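Local coordinates for protein D-aminopeptidase (Bacillus subtilis, PDB 1HI9) that removes N-terminal residues from peptides containing D-amino acids, using two zinc ions per subunit inside a self-compartmentalizing homodecamer, at residues L91-A105 with Y144-A157. Numbering follows the deposited sequence.
With ZN (zinc ion), chain F.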
loop_
_atom_site.group_PDB
_atom_site.type_symbol
_atom_site.label_atom_id
_atom_site.label_comp_id
_atom_site.label_asym_id
_atom_site.label_seq_id
_atom_site.Cartn_x
_atom_site.Cartn_y
_atom_site.Cartn_z
ATOM N N LEU A 91 0.569 15.893 40.081
ATOM C CA LEU A 91 -0.255 15.965 41.285
ATOM C C LEU A 91 0.600 15.795 42.553
ATOM O O LEU A 91 1.260 14.772 42.724
ATOM C CB LEU A 91 -1.328 14.866 41.234
ATOM C CG LEU A 91 -2.632 15.069 42.014
ATOM C CD1 LEU A 91 -3.500 13.827 41.899
ATOM C CD2 LEU A 91 -2.340 15.360 43.470
ATOM N N ASP A 92 0.595 16.803 43.425
ATOM C CA ASP A 92 1.341 16.744 44.683
ATOM C C ASP A 92 0.440 17.192 45.840
ATOM O O ASP A 92 -0.751 17.430 45.640
ATOM C CB ASP A 92 2.598 17.622 44.627
ATOM C CG ASP A 92 2.285 19.072 44.327
ATOM O OD1 ASP A 92 1.180 19.533 44.699
ATOM O OD2 ASP A 92 3.145 19.760 43.734
ATOM N N ASP A 93 1.011 17.322 47.037
ATOM C CA ASP A 93 0.241 17.713 48.219
ATOM C C ASP A 93 -0.128 19.192 48.298
ATOM O O ASP A 93 -0.727 19.634 49.273
ATOM C CB ASP A 93 0.988 17.297 49.498
ATOM C CG ASP A 93 2.285 18.070 49.708
ATOM O OD1 ASP A 93 3.034 17.713 50.645
ATOM O OD2 ASP A 93 2.555 19.030 48.949
ATOM N N THR A 94 0.217 19.954 47.273
ATOM C CA THR A 94 -0.091 21.377 47.273
ATOM C C THR A 94 -1.438 21.670 46.611
ATOM O O THR A 94 -1.817 22.828 46.462
ATOM C CB THR A 94 0.994 22.180 46.535
ATOM O OG1 THR A 94 0.837 22.007 45.121
ATOM C CG2 THR A 94 2.378 21.693 46.948
ATOM N N PHE A 95 -2.151 20.626 46.203
ATOM C CA PHE A 95 -3.444 20.809 45.568
ATOM C C PHE A 95 -4.598 20.628 46.552
ATOM O O PHE A 95 -4.569 19.749 47.421
ATOM C CB PHE A 95 -3.611 19.850 44.378
ATOM C CG PHE A 95 -2.805 20.236 43.170
ATOM C CD1 PHE A 95 -1.457 19.892 43.076
ATOM C CD2 PHE A 95 -3.380 20.981 42.147
ATOM C CE1 PHE A 95 -0.688 20.287 41.977
ATOM C CE2 PHE A 95 -2.623 21.384 41.043
ATOM C CZ PHE A 95 -1.272 21.035 40.960
ATOM N N ARG A 96 -5.607 21.481 46.402
ATOM C CA ARG A 96 -6.790 21.467 47.251
ATOM C C ARG A 96 -7.662 20.262 46.910
ATOM O O ARG A 96 -8.332 19.702 47.777
ATOM C CB ARG A 96 -7.575 22.776 47.048
ATOM C CG ARG A 96 -8.935 22.900 47.773
ATOM C CD ARG A 96 -8.863 23.105 49.299
ATOM N NE ARG A 96 -8.872 21.848 50.006
ATOM C CZ ARG A 96 -9.813 21.307 50.777
ATOM N NH1 ARG A 96 -9.530 20.122 51.281
ATOM N NH2 ARG A 96 -10.972 21.885 51.076
ATOM N N GLY A 97 -7.645 19.856 45.646
ATOM C CA GLY A 97 -8.452 18.725 45.240
ATOM C C GLY A 97 -8.178 18.307 43.812
ATOM O O GLY A 97 -7.478 18.999 43.066
ATOM N N ALA A 98 -8.737 17.165 43.435
ATOM C CA ALA A 98 -8.560 16.639 42.099
ATOM C C ALA A 98 -9.900 16.453 41.414
ATOM O O ALA A 98 -10.911 16.202 42.069
ATOM C CB ALA A 98 -7.809 15.316 42.154
ATOM N N LEU A 99 -9.895 16.589 40.090
ATOM C CA LEU A 99 -11.103 16.441 39.283
ATOM C C LEU A 99 -10.797 15.508 38.109
ATOM O O LEU A 99 -9.937 15.804 37.280
ATOM C CB LEU A 99 -11.545 17.813 38.768
ATOM C CG LEU A 99 -12.982 17.974 38.251
ATOM C CD1 LEU A 99 -13.264 19.450 37.946
ATOM C CD2 LEU A 99 -13.182 17.139 37.009
ATOM N N PHE A 100 -11.493 14.376 38.051
ATOM C CA PHE A 100 -11.294 13.408 36.971
ATOM C C PHE A 100 -12.371 13.641 35.918
ATOM O O PHE A 100 -13.562 13.571 36.225
ATOM C CB PHE A 100 -11.389 11.976 37.513
ATOM C CG PHE A 100 -10.309 11.617 38.502
ATOM C CD1 PHE A 100 -10.316 10.375 39.133
ATOM C CD2 PHE A 100 -9.279 12.495 38.792
ATOM C CE1 PHE A 100 -9.314 10.024 40.030
ATOM C CE2 PHE A 100 -8.278 12.147 39.684
ATOM C CZ PHE A 100 -8.295 10.911 40.303
ATOM N N LEU A 101 -11.948 13.907 34.685
ATOM C CA LEU A 101 -12.866 14.194 33.576
ATOM C C LEU A 101 -12.755 13.187 32.441
ATOM O O LEU A 101 -11.663 12.739 32.099
ATOM C CB LEU A 101 -12.573 15.587 33.014
ATOM C CG LEU A 101 -13.722 16.533 32.678
ATOM C CD1 LEU A 101 -13.136 17.746 31.978
ATOM C CD2 LEU A 101 -14.762 15.872 31.801
ATOM N N GLY A 102 -13.893 12.857 31.842
ATOM C CA GLY A 102 -13.900 11.916 30.744
ATOM C C GLY A 102 -13.470 10.518 31.134
ATOM O O GLY A 102 -12.905 9.784 30.319
ATOM N N TYR A 103 -13.726 10.145 32.384
ATOM C CA TYR A 103 -13.364 8.816 32.840
ATOM C C TYR A 103 -14.358 7.751 32.395
ATOM O O TYR A 103 -15.486 8.042 31.985
ATOM C CB TYR A 103 -13.198 8.809 34.357
ATOM C CG TYR A 103 -11.787 9.166 34.789
ATOM C CD1 TYR A 103 -11.142 10.290 34.276
ATOM C CD2 TYR A 103 -11.093 8.370 35.687
ATOM C CE1 TYR A 103 -9.833 10.604 34.647
ATOM C CE2 TYR A 103 -9.788 8.676 36.066
ATOM C CZ TYR A 103 -9.164 9.786 35.544
ATOM O OH TYR A 103 -7.871 10.057 35.910
ATOM N N HIS A 104 -13.912 6.506 32.480
ATOM C CA HIS A 104 -14.716 5.359 32.063
ATOM C C HIS A 104 -14.644 4.258 33.099
ATOM O O HIS A 104 -13.843 4.321 34.016
ATOM C CB HIS A 104 -14.188 4.835 30.719
ATOM C CG HIS A 104 -12.715 4.567 30.731
ATOM N ND1 HIS A 104 -12.163 3.447 31.315
ATOM C CD2 HIS A 104 -11.673 5.305 30.278
ATOM C CE1 HIS A 104 -10.847 3.501 31.221
ATOM N NE2 HIS A 104 -10.525 4.620 30.596
ATOM N N ALA A 105 -15.486 3.245 32.921
ATOM C CA ALA A 105 -15.542 2.113 33.825
ATOM C C ALA A 105 -14.289 1.256 33.709
ATOM O O ALA A 105 -13.635 1.216 32.648
ATOM C CB ALA A 105 -16.763 1.285 33.518
ATOM N N TYR A 144 -0.993 11.887 48.556
ATOM C CA TYR A 144 -0.654 13.287 48.774
ATOM C C TYR A 144 -1.718 13.995 49.597
ATOM O O TYR A 144 -1.702 15.216 49.714
ATOM C CB TYR A 144 -0.480 14.016 47.438
ATOM C CG TYR A 144 0.716 13.548 46.627
ATOM C CD1 TYR A 144 0.561 12.643 45.568
ATOM C CD2 TYR A 144 2.002 14.011 46.917
ATOM C CE1 TYR A 144 1.656 12.214 44.818
ATOM C CE2 TYR A 144 3.103 13.587 46.173
ATOM C CZ TYR A 144 2.920 12.692 45.125
ATOM O OH TYR A 144 4.004 12.282 44.392
ATOM N N ASP A 145 -2.634 13.219 50.169
ATOM C CA ASP A 145 -3.715 13.766 50.978
ATOM C C ASP A 145 -4.602 14.710 50.198
ATOM O O ASP A 145 -5.130 15.678 50.746
ATOM C CB ASP A 145 -3.161 14.482 52.206
ATOM C CG ASP A 145 -2.877 13.530 53.332
ATOM O OD1 ASP A 145 -3.854 12.959 53.871
ATOM O OD2 ASP A 145 -1.682 13.343 53.670
ATOM N N VAL A 146 -4.759 14.426 48.913
ATOM C CA VAL A 146 -5.602 15.247 48.070
ATOM C C VAL A 146 -6.853 14.455 47.767
ATOM O O VAL A 146 -6.788 13.310 47.341
ATOM C CB VAL A 146 -4.904 15.622 46.763
ATOM C CG1 VAL A 146 -5.850 16.419 45.894
ATOM C CG2 VAL A 146 -3.646 16.421 47.065
ATOM N N PRO A 147 -8.017 15.052 48.020
ATOM C CA PRO A 147 -9.299 14.388 47.769
ATOM C C PRO A 147 -9.806 14.553 46.335
ATOM O O PRO A 147 -9.579 15.579 45.694
ATOM C CB PRO A 147 -10.222 15.057 48.777
ATOM C CG PRO A 147 -9.702 16.480 48.778
ATOM C CD PRO A 147 -8.202 16.287 48.807
ATOM N N VAL A 148 -10.489 13.525 45.843
ATOM C CA VAL A 148 -11.053 13.547 44.510
ATOM C C VAL A 148 -12.436 14.170 44.675
ATOM O O VAL A 148 -13.394 13.502 45.068
ATOM C CB VAL A 148 -11.181 12.124 43.934
ATOM C CG1 VAL A 148 -11.862 12.163 42.585
ATOM C CG2 VAL A 148 -9.800 11.488 43.821
ATOM N N LEU A 149 -12.531 15.459 44.382
ATOM C CA LEU A 149 -13.774 16.194 44.543
ATOM C C LEU A 149 -14.867 15.841 43.553
ATOM O O LEU A 149 -16.047 15.795 43.906
ATOM C CB LEU A 149 -13.494 17.694 44.468
ATOM C CG LEU A 149 -12.427 18.197 45.440
ATOM C CD1 LEU A 149 -12.301 19.720 45.328
ATOM C CD2 LEU A 149 -12.801 17.804 46.865
ATOM N N MET A 150 -14.474 15.589 42.311
ATOM C CA MET A 150 -15.438 15.287 41.265
ATOM C C MET A 150 -14.905 14.285 40.247
ATOM O O MET A 150 -13.704 14.213 39.995
ATOM C CB MET A 150 -15.809 16.584 40.547
ATOM C CG MET A 150 -16.963 16.476 39.571
ATOM S SD MET A 150 -17.181 18.030 38.699
ATOM C CE MET A 150 -17.354 17.461 37.014
ATOM N N VAL A 151 -15.819 13.524 39.662
ATOM C CA VAL A 151 -15.490 12.541 38.644
ATOM C C VAL A 151 -16.588 12.614 37.586
ATOM O O VAL A 151 -17.765 12.460 37.906
ATOM C CB VAL A 151 -15.438 11.105 39.235
ATOM C CG1 VAL A 151 -15.244 10.083 38.122
ATOM C CG2 VAL A 151 -14.294 10.988 40.239
ATOM N N ALA A 152 -16.205 12.872 36.335
ATOM C CA ALA A 152 -17.164 12.958 35.240
ATOM C C ALA A 152 -16.871 11.894 34.194
ATOM O O ALA A 152 -15.718 11.516 33.971
ATOM C CB ALA A 152 -17.114 14.331 34.606
ATOM N N GLY A 153 -17.928 11.411 33.555
ATOM C CA GLY A 153 -17.786 10.384 32.540
ATOM C C GLY A 153 -19.162 9.810 32.275
ATOM O O GLY A 153 -20.155 10.536 32.333
ATOM N N ASP A 154 -19.240 8.518 31.977
ATOM C CA ASP A 154 -20.535 7.897 31.738
ATOM C C ASP A 154 -21.165 7.541 33.088
ATOM O O ASP A 154 -20.550 7.728 34.136
ATOM C CB ASP A 154 -20.381 6.634 30.882
ATOM C CG ASP A 154 -19.772 5.462 31.658
ATOM O OD1 ASP A 154 -18.773 5.659 32.372
ATOM O OD2 ASP A 154 -20.295 4.351 31.534
ATOM N N ASP A 155 -22.391 7.030 33.057
ATOM C CA ASP A 155 -23.090 6.668 34.275
ATOM C C ASP A 155 -22.368 5.574 35.038
ATOM O O ASP A 155 -22.397 5.579 36.257
ATOM C CB ASP A 155 -24.519 6.228 33.952
ATOM C CG ASP A 155 -24.574 4.962 33.087
ATOM O OD1 ASP A 155 -23.901 4.921 32.024
ATOM O OD2 ASP A 155 -25.305 4.023 33.479
ATOM N N ARG A 156 -21.715 4.646 34.338
ATOM C CA ARG A 156 -21.006 3.564 35.029
ATOM C C ARG A 156 -19.747 4.030 35.758
ATOM O O ARG A 156 -19.399 3.494 36.816
ATOM C CB ARG A 156 -20.627 2.437 34.061
ATOM C CG ARG A 156 -21.790 1.793 33.322
ATOM C CD ARG A 156 -23.021 1.506 34.184
ATOM N NE ARG A 156 -22.795 0.563 35.259
ATOM C CZ ARG A 156 -23.607 -0.423 35.628
ATOM N NH1 ARG A 156 -24.762 -0.660 35.007
ATOM N NH2 ARG A 156 -23.243 -1.170 36.656
ATOM N N ALA A 157 -19.057 5.013 35.189
ATOM C CA ALA A 157 -17.847 5.537 35.817
ATOM C C ALA A 157 -18.260 6.300 37.060
ATOM O O ALA A 157 -17.571 6.272 38.078
ATOM C CB ALA A 157 -17.102 6.461 34.857
HETATM ZN ZN ZN F . -8.803 5.443 30.605
HETATM O O HOH W 1 -7.266 4.863 29.296
#
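Phe100 O accepts from the backbone N of Ala152 at 2.7 Å, and Phe100 N gives to Met150 O in turn. These bonds join strands 97-103 and 148-152, parallel neighbours in the mixed sheet of the domain, with strand 2-7 on the far side of the former. Leu149 is the extra residue of a beta bulge: Ala98 pairs with Val148, but the next residue, Leu99, pairs with Met150. Phe100 CG lies anti to its carbonyl carbon (chi1 -64°), which lays the ring across Val148, whose CG1 sits over its centre, 4.2 Å from the centroid, a CH-pi contact; Tyr103 OH, bonded to Ser6 and Asn137, lies toward the rim of the ring's opposite face. On the other side of the sheet Leu99 and Met150 lie side by side, Leu99 against helix 28-48 and Met150 against helix 187-203. Upstream, the Tyr144 ring has Asp92 CA and Leu91 O over one face. Past the strand ends, Asp154 N-caps helix 155-162, its OD1 accepting from Ala157 N. Beside that cap His104, with Asp8 and Glu133, binds zinc: NE2 coordinates the metal at 1.9 Å, and ND1 fixes the ring's rotation through an almost straight (177°) bond to Ala105 O.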